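Local coordinates for protein starch synthase I (Hordeum vulgare, PDB 4HLN) that belongs to the starch synthase family of glycosyltransferases and has the two Rossmann-like halves of the GT-B fold, at residues A246-A249 with P250-E254; C424-E427 with L428-L432. All blocks are in the same frame, centred on the assembly; numbering follows the deposited sequence.

Interactions 1 and 2 are both local contacts within single helices. Interaction 1 spans the C-terminal end of helix 235-252 and the first residues after it, next to the nine-stranded mixed sheet of the starch synthase catalytic domain. Interaction 2 is the C-terminal half of helix 419-432, beside the six-stranded parallel sheet of the other half. Their centres are 56 Å apart, on opposite sides of the chain's centre. Their nearest atoms are about 46 Å apart, so neither touches the other. The disulfide C147-C527 joins the two halves of the chain. The residues of the glycan pocket, among them F556, F559 and W569, belong to neither contact.

Interaction 1. Residues A246-A249 with P250-E254; sequences ACEA and PLILE
A249 O accepts from both I252 N, at 3.2 Å, and L253 N, at 3.0 Å, where this helix ends. The L253 bond is the straighter, with an N-H...O angle of 164°. The I252 donor stands well above the carbonyl plane. E248 O receives L251 N at 2.9 Å, also from above its plane, and a weak bond from I252 N. The last turn is therefore partly tightened to i to i+3 bonding, and L253 is the first residue to leave helical angles. A water also donates to A249 O.

P250 explains the kink. It has no N-H to give, and P250 CD lies 3.1 Å from A246 O. C247 O receives no bond from L251 N. It accepts from the hydroxyl of Y290 instead, and L251 CD1 lies 3.6 Å from C247 O.

Helix 235-252 is the connection of a beta-alpha-beta unit of a Rossmann-like half. It carries the chain from strand 208-214 to strand 264-269, past the two strands between them. A246 packs on V130 and P250 on V128, both of strand 126-130.

The E248 chain bends at CG (chi2 -61°). E248 OE1 then lies 3.9 Å from I252 CG2, and E248 OE2 is as far from L251 CD1. These are contacts with methyl groups; the polar partner of OE2 is the hydroxyl of Y284. A249 CB meets L253 CD1 at 4.1 Å. Further out, I252 and L253 rest on strand 181-190, at I187 and at T183 and K185 respectively.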
loop_
_atom_site.group_PDB
_atom_site.type_symbol
_atom_site.label_atom_id
_atom_site.label_comp_id
_atom_site.label_asym_id
_atom_site.label_seq_id
_atom_site.Cartn_x
_atom_site.Cartn_y
_atom_site.Cartn_z
ATOM N N ALA A 246 2.181 -12.843 -18.848
ATOM C CA ALA A 246 3.203 -11.962 -18.325
ATOM C C ALA A 246 4.591 -12.612 -18.395
ATOM O O ALA A 246 5.613 -11.921 -18.474
ATOM C CB ALA A 246 2.855 -11.523 -16.897
ATOM N N CYS A 247 4.624 -13.940 -18.381
ATOM C CA CYS A 247 5.881 -14.672 -18.516
ATOM C C CYS A 247 6.409 -14.631 -19.950
ATOM O O CYS A 247 7.610 -14.639 -20.183
ATOM C CB CYS A 247 5.714 -16.110 -18.034
ATOM S SG CYS A 247 5.548 -16.219 -16.240
ATOM N N GLU A 248 5.500 -14.550 -20.908
ATOM C CA GLU A 248 5.888 -14.453 -22.308
ATOM C C GLU A 248 6.316 -13.061 -22.771
ATOM O O GLU A 248 7.186 -12.927 -23.631
ATOM C CB GLU A 248 4.756 -14.970 -23.191
ATOM C CG GLU A 248 4.649 -16.474 -23.127
ATOM C CD GLU A 248 5.934 -17.142 -23.610
ATOM O OE1 GLU A 248 6.319 -16.887 -24.779
ATOM O OE2 GLU A 248 6.561 -17.903 -22.831
ATOM N N ALA A 249 5.709 -12.028 -22.204
ATOM C CA ALA A 249 5.907 -10.682 -22.725
ATOM C C ALA A 249 7.387 -10.291 -22.868
ATOM O O ALA A 249 7.808 -9.792 -23.920
ATOM C CB ALA A 249 5.139 -9.663 -21.885
ATOM N N PRO A 250 8.182 -10.524 -21.816
ATOM C CA PRO A 250 9.606 -10.139 -21.836
ATOM C C PRO A 250 10.426 -10.941 -22.847
ATOM O O PRO A 250 11.524 -10.539 -23.230
ATOM C CB PRO A 250 10.078 -10.448 -20.407
ATOM C CG PRO A 250 8.833 -10.495 -19.592
ATOM C CD PRO A 250 7.771 -11.049 -20.505
ATOM N N LEU A 251 9.883 -12.068 -23.281
ATOM C CA LEU A 251 10.565 -12.912 -24.242
ATOM C C LEU A 251 10.160 -12.639 -25.689
ATOM O O LEU A 251 10.906 -12.980 -26.598
ATOM C CB LEU A 251 10.297 -14.374 -23.938
ATOM C CG LEU A 251 10.636 -14.867 -22.534
ATOM C CD1 LEU A 251 10.084 -16.284 -22.281
ATOM C CD2 LEU A 251 12.118 -14.825 -22.299
ATOM N N ILE A 252 8.997 -12.034 -25.922
ATOM C CA ILE A 252 8.523 -11.921 -27.301
ATOM C C ILE A 252 8.141 -10.551 -27.825
ATOM O O ILE A 252 8.001 -10.382 -29.039
ATOM C CB ILE A 252 7.339 -12.855 -27.597
ATOM C CG1 ILE A 252 6.099 -12.427 -26.808
ATOM C CG2 ILE A 252 7.728 -14.321 -27.368
ATOM C CD1 ILE A 252 4.858 -13.111 -27.292
ATOM N N LEU A 253 7.952 -9.579 -26.939
ATOM C CA LEU A 253 7.588 -8.248 -27.409
ATOM C C LEU A 253 8.819 -7.399 -27.751
ATOM O O LEU A 253 9.613 -7.055 -26.872
ATOM C CB LEU A 253 6.687 -7.541 -26.395
ATOM C CG LEU A 253 5.324 -8.216 -26.194
ATOM C CD1 LEU A 253 4.438 -7.401 -25.290
ATOM C CD2 LEU A 253 4.626 -8.438 -27.520
ATOM N N GLU A 254 8.985 -7.063 -29.029
ATOM C CA GLU A 254 10.099 -6.190 -29.414
ATOM C C GLU A 254 9.777 -4.702 -29.269
ATOM O O GLU A 254 9.651 -3.983 -30.256
ATOM C CB GLU A 254 10.604 -6.497 -30.823
ATOM C CG GLU A 254 11.010 -7.939 -31.023
ATOM C CD GLU A 254 12.061 -8.119 -32.096
ATOM O OE1 GLU A 254 12.804 -9.126 -32.029
ATOM O OE2 GLU A 254 12.151 -7.258 -33.002
HETATM O O HOH W 1 9.914 -7.698 -24.442
#

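Interaction 2. Residues C424-E427 with L428-L432; sequences CKAE and LQREL
E427 and R430 form a salt bridge one helical turn apart. R430 NE donates to E427 OE2 at 3.0 Å. The carboxylate oxygen meets the edge of the guanidinium, near its plane, and is approached nearly along its own C-O axis. The two flat groups are not coplanar: their planes lie 41° apart. E427 bends at chi2 (-53°), which brings its carboxylate round toward the arginine. R430 NH2 also passes 4.0 Å from A426 CB.

The backbone supplies the regular helical bonds. C424 O accepts from L428 N at 2.8 Å. K425 O accepts from Q429 N at 2.9 Å, and weakly from L428 N. R430 N gives to A426 O, and E431 N to E427 O. L432, the last residue of the helix, gives its N-H to L428 O.

K425 and Q429 cross each other on the buried side. K425 CE lies 3.7 Å from Q429 NE2, a contact of carbon with nitrogen and not a bond. K425 NZ and Q429 NE2 are both satisfied by partners outside the helix. K425 has CG opposite its backbone N (chi1 -177°) and runs fully extended, so NZ reaches D516 in a salt bridge and the carbonyls of V440 and E438. Q429 NE2 donates to Q471 OE1 and to R437 O. Q429 OE1 lies 3.5 Å from K425 O, but both are acceptors.

Near the C-terminal end of the helix, E431 OE2 forms a salt bridge with R510 NH1, and L432 O accepts from R498 NE. L428 and K425 both pack on L442 of strand 442-446. The arrangement is that of a helix lying against the parallel sheet of a Rossmann-like domain, here the glycosyl transferases group 1 half of a GT-B fold.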
loop_
_atom_site.group_PDB
_atom_site.type_symbol
_atom_site.label_atom_id
_atom_site.label_comp_id
_atom_site.label_asym_id
_atom_site.label_seq_id
_atom_site.Cartn_x
_atom_site.Cartn_y
_atom_site.Cartn_z
ATOM N N CYS A 424 -1.039 29.242 11.303
ATOM C CA CYS A 424 -1.961 28.323 10.651
ATOM C C CYS A 424 -2.939 27.753 11.659
ATOM O O CYS A 424 -4.140 27.690 11.397
ATOM C CB CYS A 424 -1.212 27.205 9.892
ATOM S SG CYS A 424 -0.394 27.786 8.334
ATOM N N LYS A 425 -2.423 27.351 12.815
ATOM C CA LYS A 425 -3.266 26.795 13.874
ATOM C C LYS A 425 -4.322 27.782 14.350
ATOM O O LYS A 425 -5.473 27.407 14.599
ATOM C CB LYS A 425 -2.423 26.367 15.078
ATOM C CG LYS A 425 -3.238 25.714 16.185
ATOM C CD LYS A 425 -2.383 25.505 17.416
ATOM C CE LYS A 425 -3.132 24.771 18.502
ATOM N NZ LYS A 425 -2.195 24.347 19.569
ATOM N N ALA A 426 -3.916 29.040 14.493
ATOM C CA ALA A 426 -4.807 30.065 14.986
ATOM C C ALA A 426 -5.875 30.289 13.935
ATOM O O ALA A 426 -7.069 30.337 14.238
ATOM C CB ALA A 426 -4.044 31.323 15.255
ATOM N N GLU A 427 -5.430 30.393 12.686
ATOM C CA GLU A 427 -6.336 30.620 11.577
ATOM C C GLU A 427 -7.275 29.444 11.369
ATOM O O GLU A 427 -8.379 29.594 10.855
ATOM C CB GLU A 427 -5.549 30.909 10.307
ATOM C CG GLU A 427 -5.037 32.329 10.246
ATOM C CD GLU A 427 -6.153 33.348 10.451
ATOM O OE1 GLU A 427 -6.934 33.574 9.496
ATOM O OE2 GLU A 427 -6.255 33.910 11.568
ATOM N N LEU A 428 -6.827 28.270 11.778
ATOM C CA LEU A 428 -7.645 27.087 11.657
ATOM C C LEU A 428 -8.683 27.065 12.768
ATOM O O LEU A 428 -9.851 26.785 12.517
ATOM C CB LEU A 428 -6.774 25.824 11.686
ATOM C CG LEU A 428 -7.505 24.477 11.647
ATOM C CD1 LEU A 428 -8.275 24.300 10.335
ATOM C CD2 LEU A 428 -6.524 23.333 11.872
ATOM N N GLN A 429 -8.265 27.357 13.996
ATOM C CA GLN A 429 -9.220 27.441 15.096
ATOM C C GLN A 429 -10.304 28.446 14.738
ATOM O O GLN A 429 -11.493 28.210 14.972
ATOM C CB GLN A 429 -8.530 27.836 16.397
ATOM C CG GLN A 429 -7.718 26.701 16.987
ATOM C CD GLN A 429 -6.703 27.166 18.007
ATOM O OE1 GLN A 429 -6.144 28.261 17.895
ATOM N NE2 GLN A 429 -6.446 26.327 19.009
ATOM N N ARG A 430 -9.897 29.553 14.130
ATOM C CA ARG A 430 -10.859 30.572 13.747
ATOM C C ARG A 430 -11.858 30.054 12.713
ATOM O O ARG A 430 -13.069 30.188 12.883
ATOM C CB ARG A 430 -10.151 31.844 13.277
ATOM C CG ARG A 430 -9.417 32.577 14.410
ATOM C CD ARG A 430 -9.010 33.992 14.006
ATOM N NE ARG A 430 -7.581 34.216 14.218
ATOM C CZ ARG A 430 -7.061 34.828 15.277
ATOM N NH1 ARG A 430 -7.848 35.285 16.228
ATOM N NH2 ARG A 430 -5.752 34.982 15.384
ATOM N N GLU A 431 -11.354 29.438 11.655
ATOM C CA GLU A 431 -12.210 28.857 10.632
ATOM C C GLU A 431 -13.212 27.830 11.199
ATOM O O GLU A 431 -14.321 27.681 10.688
ATOM C CB GLU A 431 -11.334 28.197 9.583
ATOM C CG GLU A 431 -12.012 27.881 8.273
ATOM C CD GLU A 431 -11.049 27.227 7.277
ATOM O OE1 GLU A 431 -9.821 27.196 7.557
ATOM O OE2 GLU A 431 -11.514 26.748 6.216
ATOM N N LEU A 432 -12.821 27.123 12.252
ATOM C CA LEU A 432 -13.659 26.061 12.802
ATOM C C LEU A 432 -14.522 26.550 13.961
ATOM O O LEU A 432 -15.429 25.847 14.411
ATOM C CB LEU A 432 -12.806 24.873 13.252
ATOM C CG LEU A 432 -11.967 24.228 12.153
ATOM C CD1 LEU A 432 -10.951 23.260 12.708
ATOM C CD2 LEU A 432 -12.852 23.538 11.148
#